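Trans-isoprenyl diphosphate synthase (Caulobacter crescentus, PDB 3OYR) probably catalyses the stepwise condensation of isopentenyl diphosphate with farnesyl diphosphate to give all-trans-octaprenyl diphosphate, the side-chain precursor of isoprenoid quinones. Local coordinates at residues Arg19-Val24 against Asp338-Ser342; Ala31-Met35 against Pro70-Val74; Val74-Leu79 against Asn327-Leu333; Leu179-Tyr184 against Ala257-Leu263; Ala248-Phe252 against Asp289-Arg294. All coordinates share one frame; numbering follows the deposited sequence.

Contact 1 (Arg19-Val24 against Asp338-Ser342)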
# COMPACT_ATOMS: atom_id res chain seq x y z
N ARG B 19 -22.55 31.06 -8.15
CA ARG B 19 -21.09 31.00 -7.96
C ARG B 19 -20.32 30.71 -9.26
O ARG B 19 -20.85 30.03 -10.15
CB ARG B 19 -20.73 29.98 -6.88
CG ARG B 19 -21.28 28.57 -7.13
CD ARG B 19 -20.91 27.60 -6.00
NE ARG B 19 -21.96 27.46 -5.00
CZ ARG B 19 -22.87 26.48 -4.97
NH1 ARG B 19 -22.88 25.53 -5.89
NH2 ARG B 19 -23.77 26.45 -3.99
N LYS B 20 -19.09 31.21 -9.35
CA LYS B 20 -18.21 30.97 -10.52
C LYS B 20 -17.94 29.49 -10.76
O LYS B 20 -17.82 28.71 -9.80
CB LYS B 20 -16.87 31.70 -10.38
CG LYS B 20 -16.85 33.13 -10.92
CD LYS B 20 -15.44 33.74 -10.88
CE LYS B 20 -14.98 34.04 -9.46
NZ LYS B 20 -13.82 34.96 -9.46
N SER B 21 -17.87 29.12 -12.03
CA SER B 21 -17.62 27.74 -12.45
C SER B 21 -16.18 27.28 -12.19
O SER B 21 -15.95 26.16 -11.73
CB SER B 21 -17.93 27.58 -13.94
OG SER B 21 -19.33 27.42 -14.15
N GLY B 22 -15.22 28.15 -12.49
CA GLY B 22 -13.82 27.74 -12.58
C GLY B 22 -13.62 26.80 -13.76
O GLY B 22 -14.51 26.64 -14.60
N SER B 23 -12.44 26.19 -13.81
CA SER B 23 -12.04 25.23 -14.85
C SER B 23 -10.70 24.67 -14.44
O SER B 23 -10.07 25.19 -13.52
CB SER B 23 -11.92 25.92 -16.22
OG SER B 23 -11.17 27.12 -16.10
N VAL B 24 -10.24 23.62 -15.12
CA VAL B 24 -8.85 23.16 -14.92
C VAL B 24 -7.93 23.70 -15.99
O VAL B 24 -6.71 23.58 -15.86
CB VAL B 24 -8.71 21.61 -14.87
CG1 VAL B 24 -9.30 21.08 -13.62
CG2 VAL B 24 -9.35 20.93 -16.10
N ASP B 338 -13.02 26.42 -7.53
CA ASP B 338 -14.38 26.52 -8.04
C ASP B 338 -14.77 25.31 -8.86
O ASP B 338 -15.92 24.83 -8.80
CB ASP B 338 -14.54 27.82 -8.87
CG ASP B 338 -14.52 29.07 -8.00
OD1 ASP B 338 -14.83 28.96 -6.79
OD2 ASP B 338 -14.17 30.15 -8.51
N PHE B 339 -13.79 24.80 -9.62
CA PHE B 339 -14.00 23.62 -10.43
C PHE B 339 -14.30 22.39 -9.57
O PHE B 339 -15.16 21.58 -9.93
CB PHE B 339 -12.81 23.35 -11.35
CG PHE B 339 -13.01 22.14 -12.22
CD1 PHE B 339 -13.83 22.20 -13.35
CD2 PHE B 339 -12.39 20.94 -11.92
CE1 PHE B 339 -14.01 21.09 -14.16
CE2 PHE B 339 -12.58 19.81 -12.72
CZ PHE B 339 -13.38 19.89 -13.85
N ALA B 340 -13.60 22.25 -8.45
CA ALA B 340 -13.87 21.16 -7.50
C ALA B 340 -15.36 21.05 -7.14
O ALA B 340 -15.89 19.95 -7.07
CB ALA B 340 -13.01 21.29 -6.26
N VAL B 341 -16.02 22.19 -6.96
CA VAL B 341 -17.45 22.25 -6.63
C VAL B 341 -18.35 22.14 -7.88
O VAL B 341 -19.36 21.45 -7.85
CB VAL B 341 -17.78 23.54 -5.84
CG1 VAL B 341 -19.23 23.58 -5.42
CG2 VAL B 341 -16.88 23.65 -4.61
N SER B 342 -17.97 22.81 -8.97
CA SER B 342 -18.85 22.89 -10.16
C SER B 342 -18.83 21.68 -11.11
O SER B 342 -19.82 21.43 -11.82
CB SER B 342 -18.60 24.18 -10.95
OG SER B 342 -17.33 24.18 -11.57
O HOH W 1 -17.99 26.50 -8.06
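G22 and V24 press against F339 near the C-terminal end of helix 328-342, and here the contact is close. CG1 of V24 lies over one face of the F339 ring, 3.9 Å from the ring centroid, in a CH-pi contact. The phenyl group is carried there with CG trans to its own backbone N (chi1 -179°), and CB of F339 lies 3.8 Å from N of S23. At G22 the chain passes so close to the helix that a side chain would collide with CB of D338 and N of F339; the positive phi of 67° also suits glycine. Next to it, OG of S342 donates to the carbonyl O of S21, although the modelled separation of 2.4 Å is too short to be trusted in detail. A water donates to O of K20 and to O of D338, 2.8 Å from each, and so links the loop to the helix.

Toward solvent the fit is looser. K20 lays its CB 3.6 Å from OD2 of D338, yet its NZ stays clear of that carboxylate, which pairs with K318 instead. R19 is poorly ordered and makes a salt bridge to D308. The N-terminal segment before helix 25-45 thus meets the last helix through a shared water and the V24-F339 face, the serine bond remaining doubtful, while D338 and R19 find their charge partners on helix 302-320.

Contact 2 (Ala31-Met35 against Pro70-Val74)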
# COMPACT_ATOMS: atom_id res chain seq x y z
N ALA B 31 0.92 23.89 -16.52
CA ALA B 31 1.67 22.73 -16.02
C ALA B 31 2.13 21.74 -17.11
O ALA B 31 2.85 20.79 -16.81
CB ALA B 31 0.86 22.02 -14.96
N GLU B 32 1.70 21.98 -18.35
CA GLU B 32 2.00 21.15 -19.50
C GLU B 32 3.44 20.66 -19.55
O GLU B 32 3.67 19.45 -19.63
CB GLU B 32 1.64 21.90 -20.80
CG GLU B 32 1.75 21.07 -22.07
CD GLU B 32 1.17 21.79 -23.30
OE1 GLU B 32 1.12 23.04 -23.31
OE2 GLU B 32 0.76 21.09 -24.25
N ALA B 33 4.40 21.58 -19.48
CA ALA B 33 5.81 21.22 -19.59
C ALA B 33 6.30 20.37 -18.40
O ALA B 33 7.20 19.55 -18.55
CB ALA B 33 6.69 22.48 -19.78
N ASP B 34 5.72 20.57 -17.23
CA ASP B 34 6.07 19.75 -16.08
C ASP B 34 5.38 18.40 -16.10
O ASP B 34 5.96 17.40 -15.69
CB ASP B 34 5.76 20.50 -14.79
CG ASP B 34 6.73 21.63 -14.54
OD1 ASP B 34 7.96 21.41 -14.59
OD2 ASP B 34 6.27 22.76 -14.29
N MET B 35 4.13 18.38 -16.57
CA MET B 35 3.38 17.13 -16.63
C MET B 35 3.88 16.13 -17.65
O MET B 35 3.63 14.93 -17.54
CB MET B 35 1.90 17.40 -16.84
CG MET B 35 1.18 17.90 -15.56
SD MET B 35 1.29 16.89 -14.06
CE MET B 35 0.24 15.51 -14.49
N PRO B 70 -1.17 15.26 -9.01
CA PRO B 70 0.16 15.72 -9.49
C PRO B 70 0.17 17.17 -9.98
O PRO B 70 1.20 17.84 -9.81
CB PRO B 70 0.51 14.76 -10.65
CG PRO B 70 -0.76 14.02 -10.98
CD PRO B 70 -1.58 14.02 -9.70
N LEU B 71 -0.92 17.62 -10.60
CA LEU B 71 -1.09 19.01 -11.00
C LEU B 71 -0.91 19.97 -9.83
O LEU B 71 -0.26 21.01 -9.96
CB LEU B 71 -2.46 19.28 -11.65
CG LEU B 71 -2.61 18.84 -13.11
CD1 LEU B 71 -4.07 19.02 -13.60
CD2 LEU B 71 -1.64 19.56 -13.99
N MET B 72 -1.49 19.60 -8.69
CA MET B 72 -1.36 20.44 -7.50
C MET B 72 0.06 20.46 -6.95
O MET B 72 0.53 21.51 -6.54
CB MET B 72 -2.40 20.06 -6.44
CG MET B 72 -3.75 20.66 -6.76
SD MET B 72 -5.11 19.86 -5.92
CE MET B 72 -4.60 20.23 -4.22
N THR B 73 0.75 19.32 -6.99
CA THR B 73 2.16 19.28 -6.64
C THR B 73 2.94 20.22 -7.55
O THR B 73 3.74 21.04 -7.08
CB THR B 73 2.75 17.86 -6.76
OG1 THR B 73 2.02 16.96 -5.93
CG2 THR B 73 4.25 17.83 -6.38
N VAL B 74 2.69 20.12 -8.86
CA VAL B 74 3.34 21.00 -9.84
C VAL B 74 3.02 22.48 -9.55
O VAL B 74 3.92 23.30 -9.39
CB VAL B 74 2.98 20.61 -11.31
CG1 VAL B 74 3.39 21.73 -12.26
CG2 VAL B 74 3.68 19.30 -11.68
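Two helices of the all-helical isoprenoid synthase fold cross steeply here, A31-M35 of helix 25-45 meeting P70-V74 of helix 68-79 with their axes 10.2 Å apart and at 113° to each other. The interface is buried and largely apolar. CB of A31 fits between two branches of the facing helix, 3.6 Å from CD2 of L71 and 3.7 Å from CG1 of V74. The same L71 methyl also receives CG of M35, at 3.6 Å, and so is shared by two residues one helical turn apart. M35 folds back on itself: chi1, chi2 and chi3 all lie near -60°, and this curled chain brings SD beside CG2 of V74 and sets CE against the P70 ring, 3.9 Å from its CB. Both P70 and L71 meet the methionine chain at about a right angle. With an alanine in place of M35, the thioether that fills the space between P70, L71 and V74 would be missing, and the L71 and V74 methyls would probably be left with a gap on that side.

D34 brings the one charged group. Its CB and OD2 both lie 3.7 Å from CG1 of V74, while OD1 is taken by R78 in a salt bridge and by Q88 in a hydrogen bond. Since no hydrogen bond joins the two segments, their fit depends on the shapes of the methyl and thioether groups, and the buried carboxylate finds its charge partner further along helix 68-79.

Contact 3 (Val74-Leu79 against Asn327-Leu333)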
# COMPACT_ATOMS: atom_id res chain seq x y z
N VAL B 74 2.69 20.12 -8.86
CA VAL B 74 3.34 21.00 -9.84
C VAL B 74 3.02 22.48 -9.55
O VAL B 74 3.92 23.30 -9.39
CB VAL B 74 2.98 20.61 -11.31
CG1 VAL B 74 3.39 21.73 -12.26
CG2 VAL B 74 3.68 19.30 -11.68
N ALA B 75 1.73 22.80 -9.46
CA ALA B 75 1.30 24.17 -9.12
C ALA B 75 1.93 24.74 -7.83
O ALA B 75 2.38 25.90 -7.81
CB ALA B 75 -0.23 24.26 -9.04
N ALA B 76 1.99 23.91 -6.79
CA ALA B 76 2.52 24.34 -5.51
C ALA B 76 4.01 24.61 -5.60
O ALA B 76 4.49 25.57 -5.01
CB ALA B 76 2.26 23.30 -4.43
N ALA B 77 4.72 23.76 -6.34
CA ALA B 77 6.17 23.94 -6.51
C ALA B 77 6.52 25.23 -7.27
O ALA B 77 7.44 25.98 -6.87
CB ALA B 77 6.78 22.71 -7.18
N ARG B 78 5.81 25.48 -8.36
CA ARG B 78 6.01 26.70 -9.15
C ARG B 78 5.54 27.98 -8.44
O ARG B 78 6.20 29.01 -8.54
CB ARG B 78 5.31 26.58 -10.51
CG ARG B 78 5.88 25.48 -11.43
CD ARG B 78 7.34 25.75 -11.76
NE ARG B 78 7.96 24.71 -12.60
CZ ARG B 78 9.28 24.60 -12.78
NH1 ARG B 78 10.11 25.45 -12.20
NH2 ARG B 78 9.77 23.64 -13.55
N LEU B 79 4.42 27.90 -7.71
CA LEU B 79 3.95 29.03 -6.90
C LEU B 79 4.96 29.36 -5.81
O LEU B 79 5.28 30.53 -5.60
CB LEU B 79 2.55 28.78 -6.31
CG LEU B 79 1.77 29.95 -5.66
CD1 LEU B 79 1.70 31.19 -6.56
CD2 LEU B 79 0.35 29.52 -5.25
N ASN B 327 -0.62 35.98 -9.36
CA ASN B 327 -0.10 35.61 -10.68
C ASN B 327 -0.97 34.55 -11.35
O ASN B 327 -2.05 34.23 -10.86
CB ASN B 327 1.37 35.18 -10.58
CG ASN B 327 1.59 34.00 -9.64
OD1 ASN B 327 0.72 33.14 -9.45
ND2 ASN B 327 2.77 33.95 -9.06
N ASP B 328 -0.49 33.98 -12.46
CA ASP B 328 -1.26 32.98 -13.21
C ASP B 328 -1.43 31.65 -12.47
O ASP B 328 -2.49 31.03 -12.55
CB ASP B 328 -0.63 32.72 -14.60
CG ASP B 328 -0.86 33.88 -15.56
OD1 ASP B 328 0.07 34.20 -16.33
OD2 ASP B 328 -1.97 34.45 -15.55
N TRP B 329 -0.38 31.24 -11.77
CA TRP B 329 -0.40 30.01 -10.98
C TRP B 329 -1.45 30.14 -9.88
O TRP B 329 -2.29 29.25 -9.70
CB TRP B 329 0.96 29.75 -10.34
CG TRP B 329 1.94 29.18 -11.30
CD1 TRP B 329 3.06 29.79 -11.78
CD2 TRP B 329 1.89 27.89 -11.91
NE1 TRP B 329 3.72 28.95 -12.65
CE2 TRP B 329 3.02 27.78 -12.75
CE3 TRP B 329 0.99 26.80 -11.83
CZ2 TRP B 329 3.28 26.63 -13.51
CZ3 TRP B 329 1.27 25.66 -12.57
CH2 TRP B 329 2.41 25.58 -13.39
N ARG B 330 -1.43 31.28 -9.19
CA ARG B 330 -2.45 31.53 -8.15
C ARG B 330 -3.89 31.54 -8.69
O ARG B 330 -4.77 30.88 -8.12
CB ARG B 330 -2.17 32.77 -7.30
CG ARG B 330 -2.75 32.59 -5.90
CD ARG B 330 -2.74 33.85 -5.07
NE ARG B 330 -3.85 34.71 -5.44
CZ ARG B 330 -4.03 35.94 -4.97
NH1 ARG B 330 -3.17 36.47 -4.10
NH2 ARG B 330 -5.07 36.65 -5.38
N GLU B 331 -4.11 32.24 -9.80
CA GLU B 331 -5.41 32.23 -10.47
C GLU B 331 -5.87 30.85 -10.93
O GLU B 331 -7.07 30.51 -10.85
CB GLU B 331 -5.38 33.19 -11.67
CG GLU B 331 -6.66 33.22 -12.51
CD GLU B 331 -7.47 34.50 -12.37
OE1 GLU B 331 -8.65 34.50 -12.80
OE2 GLU B 331 -6.94 35.51 -11.84
N ALA B 332 -4.94 30.05 -11.45
CA ALA B 332 -5.21 28.66 -11.84
C ALA B 332 -5.69 27.83 -10.64
O ALA B 332 -6.63 27.03 -10.75
CB ALA B 332 -3.96 28.04 -12.47
N LEU B 333 -5.06 28.04 -9.49
CA LEU B 333 -5.47 27.32 -8.27
C LEU B 333 -6.80 27.81 -7.70
O LEU B 333 -7.58 27.05 -7.12
CB LEU B 333 -4.37 27.38 -7.22
CG LEU B 333 -3.14 26.54 -7.55
CD1 LEU B 333 -2.19 26.58 -6.40
CD2 LEU B 333 -3.53 25.09 -7.86
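This is helix-on-helix packing of the knob-into-hole kind, in which the start of helix 328-342 runs roughly antiparallel to the end of helix 68-79 (149° between directions, axes 9.7 Å apart) within the helical isoprenoid synthase fold. The knob is W329, and the hole is formed by V74, A75, R78 and L79. Its indole leaves the backbone with CG anti to the carbonyl carbon (chi1 -78°), an orientation that lays the ring along the R78 side chain. CB of R78 sits over the face of the five-membered ring, 3.7 Å from its centroid, and CG continues along the rim, 3.5 Å from CZ2 of W329. The two side chains lie alongside one another and point the same way, with the guanidinium and indole planes 30° apart; the charged end reaches past the ring to D34. On the benzo side, CZ3 comes up to CA of A75, and CH2 meets CG1 of V74.

Further along, CB of A75 packs 3.6 Å from CD2 of L333, whose other methyl lies near CD2 of L79. Helix 25-45 closes on the same tryptophan through L30. At the helix start, N327 is the N-cap: its OD1 accepts from N of R330 at 2.9 Å, with the donor almost in line with the side-chain carbonyl, and CD1 of L79 rests 3.6 Å from that same oxygen.

Contact 4 (Leu179-Tyr184 against Ala257-Leu263)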
# COMPACT_ATOMS: atom_id res chain seq x y z
N LEU B 179 -24.85 7.93 11.63
CA LEU B 179 -23.56 8.53 11.41
C LEU B 179 -23.73 10.05 11.54
O LEU B 179 -24.62 10.64 10.93
CB LEU B 179 -23.05 8.15 10.01
CG LEU B 179 -21.81 8.84 9.44
CD1 LEU B 179 -20.56 8.35 10.14
CD2 LEU B 179 -21.69 8.59 7.95
N SER B 180 -22.88 10.67 12.35
CA SER B 180 -22.95 12.12 12.50
C SER B 180 -22.21 12.80 11.36
O SER B 180 -21.40 12.17 10.67
CB SER B 180 -22.40 12.58 13.85
OG SER B 180 -20.98 12.49 13.87
N GLN B 181 -22.51 14.08 11.16
CA GLN B 181 -21.85 14.92 10.18
C GLN B 181 -20.36 15.08 10.54
O GLN B 181 -19.51 15.12 9.65
CB GLN B 181 -22.57 16.27 10.13
CG GLN B 181 -22.01 17.27 9.11
CD GLN B 181 -23.04 18.30 8.66
OE1 GLN B 181 -22.69 19.39 8.22
NE2 GLN B 181 -24.32 17.95 8.77
N ALA B 182 -20.06 15.14 11.84
CA ALA B 182 -18.70 15.33 12.33
C ALA B 182 -17.80 14.13 12.02
O ALA B 182 -16.67 14.31 11.56
CB ALA B 182 -18.70 15.66 13.81
N VAL B 183 -18.30 12.92 12.26
CA VAL B 183 -17.59 11.70 11.88
C VAL B 183 -17.45 11.61 10.36
O VAL B 183 -16.37 11.28 9.86
CB VAL B 183 -18.22 10.40 12.49
CG1 VAL B 183 -17.49 9.13 12.00
CG2 VAL B 183 -18.20 10.46 14.03
N TYR B 184 -18.51 11.95 9.62
CA TYR B 184 -18.45 12.02 8.18
C TYR B 184 -17.34 12.95 7.67
O TYR B 184 -16.60 12.56 6.77
CB TYR B 184 -19.78 12.44 7.58
CG TYR B 184 -19.68 12.83 6.12
CD1 TYR B 184 -19.64 11.86 5.13
CD2 TYR B 184 -19.59 14.16 5.74
CE1 TYR B 184 -19.54 12.20 3.81
CE2 TYR B 184 -19.47 14.51 4.42
CZ TYR B 184 -19.46 13.53 3.46
OH TYR B 184 -19.35 13.90 2.14
N ALA B 257 -23.44 5.55 4.06
CA ALA B 257 -23.99 6.85 4.39
C ALA B 257 -22.97 7.94 4.11
O ALA B 257 -21.82 7.89 4.57
CB ALA B 257 -24.43 6.90 5.85
N THR B 258 -23.41 8.91 3.33
CA THR B 258 -22.63 10.10 3.08
C THR B 258 -23.56 11.25 3.40
O THR B 258 -24.78 11.05 3.57
CB THR B 258 -22.20 10.16 1.62
OG1 THR B 258 -23.35 10.19 0.79
CG2 THR B 258 -21.37 8.94 1.24
N LEU B 259 -23.00 12.44 3.50
CA LEU B 259 -23.75 13.64 3.81
C LEU B 259 -25.05 13.88 3.00
O LEU B 259 -26.06 14.18 3.62
CB LEU B 259 -22.83 14.87 3.80
CG LEU B 259 -23.44 16.14 4.41
CD1 LEU B 259 -23.59 15.97 5.92
CD2 LEU B 259 -22.61 17.35 4.05
N PRO B 260 -25.04 13.73 1.64
CA PRO B 260 -26.33 13.97 0.95
C PRO B 260 -27.47 13.11 1.50
O PRO B 260 -28.58 13.62 1.70
CB PRO B 260 -26.04 13.57 -0.50
CG PRO B 260 -24.59 13.72 -0.66
CD PRO B 260 -23.96 13.46 0.68
N LEU B 261 -27.17 11.84 1.79
CA LEU B 261 -28.12 10.91 2.39
C LEU B 261 -28.53 11.31 3.81
O LEU B 261 -29.72 11.28 4.15
CB LEU B 261 -27.53 9.49 2.41
CG LEU B 261 -28.39 8.42 3.08
CD1 LEU B 261 -29.64 8.23 2.27
CD2 LEU B 261 -27.65 7.10 3.26
N LEU B 262 -27.55 11.68 4.62
CA LEU B 262 -27.78 12.10 5.99
C LEU B 262 -28.67 13.35 6.07
O LEU B 262 -29.59 13.42 6.90
CB LEU B 262 -26.45 12.38 6.69
CG LEU B 262 -25.47 11.24 7.00
CD1 LEU B 262 -24.23 11.79 7.72
CD2 LEU B 262 -26.14 10.16 7.84
N LEU B 263 -28.39 14.32 5.20
CA LEU B 263 -29.14 15.56 5.16
C LEU B 263 -30.57 15.31 4.68
O LEU B 263 -31.49 15.87 5.25
CB LEU B 263 -28.45 16.60 4.28
CG LEU B 263 -27.15 17.24 4.78
CD1 LEU B 263 -26.55 18.15 3.70
CD2 LEU B 263 -27.35 18.00 6.09
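Y184 lays its ring over the first turn of helix 259-267, where CB of L259 sits above one face, 3.8 Å from the ring centroid, in a CH-pi contact. The backbone N of L259 stands above the ring as well, 3.5 Å from CE1 and offset toward the rim. Swung out with CG opposite the backbone N (chi1 167°), the tyrosine meets L259 at about a right angle, and its hydroxyl is hydrogen-bonded to D233. Alongside, NE2 of Q181 reaches CD1 of L259 at 3.5 Å, a van der Waals contact of amide with methyl.

Before the helix, L179 turns CD2 onto CB of A257, 3.8 Å away, while its carbonyl O is approached by CD1 of L262 at 3.4 Å.

The contact thus joins the starts of helices 181-206 and 259-267 in the isoprenoid synthase fold. T258, whose CB lies against CE1 of Y184, has its side chain about 7 Å from bound dimethylallyl diphosphate and about 6 Å from that of D236, a calcium ligand of this protein, though not in this chain. Helix 211-238 packs against both Y184 and L259 through L230, and helix 302-320 on L259 through L309 and on P260 and L263 through T306.

Contact 5 (Ala248-Phe252 against Asp289-Arg294)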
# COMPACT_ATOMS: atom_id res chain seq x y z
N ALA B 248 -22.95 5.78 -10.86
CA ALA B 248 -23.80 6.56 -9.96
C ALA B 248 -24.54 5.60 -9.06
O ALA B 248 -25.04 4.58 -9.54
CB ALA B 248 -24.79 7.42 -10.76
N GLY B 249 -24.60 5.88 -7.76
CA GLY B 249 -25.31 5.01 -6.83
C GLY B 249 -24.50 3.94 -6.12
O GLY B 249 -25.06 3.14 -5.35
N ASP B 250 -23.19 3.91 -6.35
CA ASP B 250 -22.30 3.00 -5.61
C ASP B 250 -22.44 3.13 -4.09
O ASP B 250 -22.57 2.12 -3.43
CB ASP B 250 -20.82 3.15 -6.03
CG ASP B 250 -20.46 2.29 -7.25
OD1 ASP B 250 -21.33 1.52 -7.73
OD2 ASP B 250 -19.30 2.39 -7.73
N ASP B 251 -22.45 4.36 -3.56
CA ASP B 251 -22.59 4.60 -2.11
C ASP B 251 -23.91 4.01 -1.61
O ASP B 251 -23.91 3.23 -0.65
CB ASP B 251 -22.53 6.09 -1.73
CG ASP B 251 -21.18 6.76 -2.08
OD1 ASP B 251 -20.13 6.08 -2.16
OD2 ASP B 251 -21.19 8.00 -2.26
N PHE B 252 -25.00 4.36 -2.28
CA PHE B 252 -26.32 3.86 -1.92
C PHE B 252 -26.40 2.34 -1.96
O PHE B 252 -26.83 1.72 -0.98
CB PHE B 252 -27.44 4.49 -2.77
CG PHE B 252 -28.82 4.05 -2.35
CD1 PHE B 252 -29.40 4.57 -1.19
CD2 PHE B 252 -29.52 3.08 -3.08
CE1 PHE B 252 -30.66 4.14 -0.77
CE2 PHE B 252 -30.78 2.66 -2.67
CZ PHE B 252 -31.36 3.19 -1.51
N ASP B 289 -35.06 1.15 -5.51
CA ASP B 289 -34.70 1.84 -4.27
C ASP B 289 -33.74 3.02 -4.52
O ASP B 289 -33.86 4.06 -3.86
CB ASP B 289 -34.10 0.87 -3.24
CG ASP B 289 -35.13 -0.09 -2.65
OD1 ASP B 289 -34.95 -1.32 -2.79
OD2 ASP B 289 -36.13 0.36 -2.05
N PHE B 290 -32.81 2.86 -5.47
CA PHE B 290 -31.88 3.94 -5.83
C PHE B 290 -32.58 5.13 -6.47
O PHE B 290 -32.31 6.27 -6.09
CB PHE B 290 -30.69 3.46 -6.69
CG PHE B 290 -29.83 4.59 -7.20
CD1 PHE B 290 -29.18 5.45 -6.31
CD2 PHE B 290 -29.70 4.82 -8.56
CE1 PHE B 290 -28.42 6.53 -6.78
CE2 PHE B 290 -28.93 5.88 -9.04
CZ PHE B 290 -28.29 6.74 -8.15
N ARG B 291 -33.47 4.87 -7.43
CA ARG B 291 -34.24 5.93 -8.09
C ARG B 291 -35.09 6.72 -7.09
O ARG B 291 -35.19 7.94 -7.20
CB ARG B 291 -35.14 5.36 -9.19
CG ARG B 291 -34.49 5.34 -10.58
CD ARG B 291 -33.80 4.01 -10.88
NE ARG B 291 -34.72 2.87 -10.83
CZ ARG B 291 -34.47 1.66 -11.36
NH1 ARG B 291 -33.33 1.43 -11.99
NH2 ARG B 291 -35.38 0.70 -11.25
N ARG B 292 -35.67 6.02 -6.12
CA ARG B 292 -36.42 6.64 -5.03
C ARG B 292 -35.53 7.52 -4.14
O ARG B 292 -35.91 8.64 -3.77
CB ARG B 292 -37.12 5.58 -4.17
N ALA B 293 -34.33 7.03 -3.83
CA ALA B 293 -33.36 7.76 -3.02
C ALA B 293 -32.83 9.02 -3.72
O ALA B 293 -32.80 10.10 -3.13
CB ALA B 293 -32.21 6.85 -2.60
N ARG B 294 -32.43 8.86 -4.99
CA ARG B 294 -31.95 9.95 -5.84
C ARG B 294 -32.96 11.11 -5.91
O ARG B 294 -32.56 12.28 -5.83
CB ARG B 294 -31.58 9.42 -7.24
CG ARG B 294 -31.59 10.46 -8.37
CD ARG B 294 -31.29 9.83 -9.73
NE ARG B 294 -29.86 9.87 -10.02
CZ ARG B 294 -29.29 9.39 -11.13
NH1 ARG B 294 -27.97 9.49 -11.28
NH2 ARG B 294 -30.02 8.82 -12.08
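G249, with phi 94° and psi 3°, turns the chain into helix 250-254 as its N-cap residue and brings its CA to within 6.7 Å of CA of F290 on helix 287-299. These backbone angles suit a glycine, and the F290 ring uses the bare backbone: CA of G249 stands over its face, 3.9 Å from the centroid, and 3.5 Å from CE1.

F252 reaches across one turn later, its CG trans to the backbone N (chi1 -176°). CB of A293 lies over one face of this phenyl ring, 3.9 Å from the centroid. CB of D289 meets the ring in its plane at the edge, 3.8 Å from CE2, and CD2 of F252 lies 3.8 Å from CB of F290. F252 comes to the F290 ring at its edge, the two side chains crossing at a slant. An alanine in place of F252 would probably leave the A293 methyl and the D289-F290 backbone without cover and open a gap between the two helices.

R294 turns NH1 to CB of A248, 3.8 Å away, while its NE is hydrogen-bonded to the carbonyl O of Y237. D236 accepts from N of D251, so the turn lies beside the family's second DDxxD motif, here D232, D233 and D236, of which D232 and D236 are calcium ligands of this protein, although D236 binds none in this chain.

Overall arrangement
Four of the contacts pack helices or helix starts together, and contact 1 lays the N-terminal loop on helix 328-342. Contacts 2 and 3 touch, with centres 10 Å apart, and share V74 and helix 68-79; contact 3 also uses helix 328-342. Contacts 4 and 5 also touch, centres 15 Å apart, on consecutive helices. The centres of the two pairs lie 33 to 38 Å apart, contacts 2 and 5 on opposite sides of the chain's centre. Contact 1 spans all the others; contact 2 closes before contact 3 opens, and contact 3 encloses contacts 4 and 5, whose segments alternate. Both pack against helix 211-238, which carries D232 and D236; contacts 2 and 3 lie away from the metal sites.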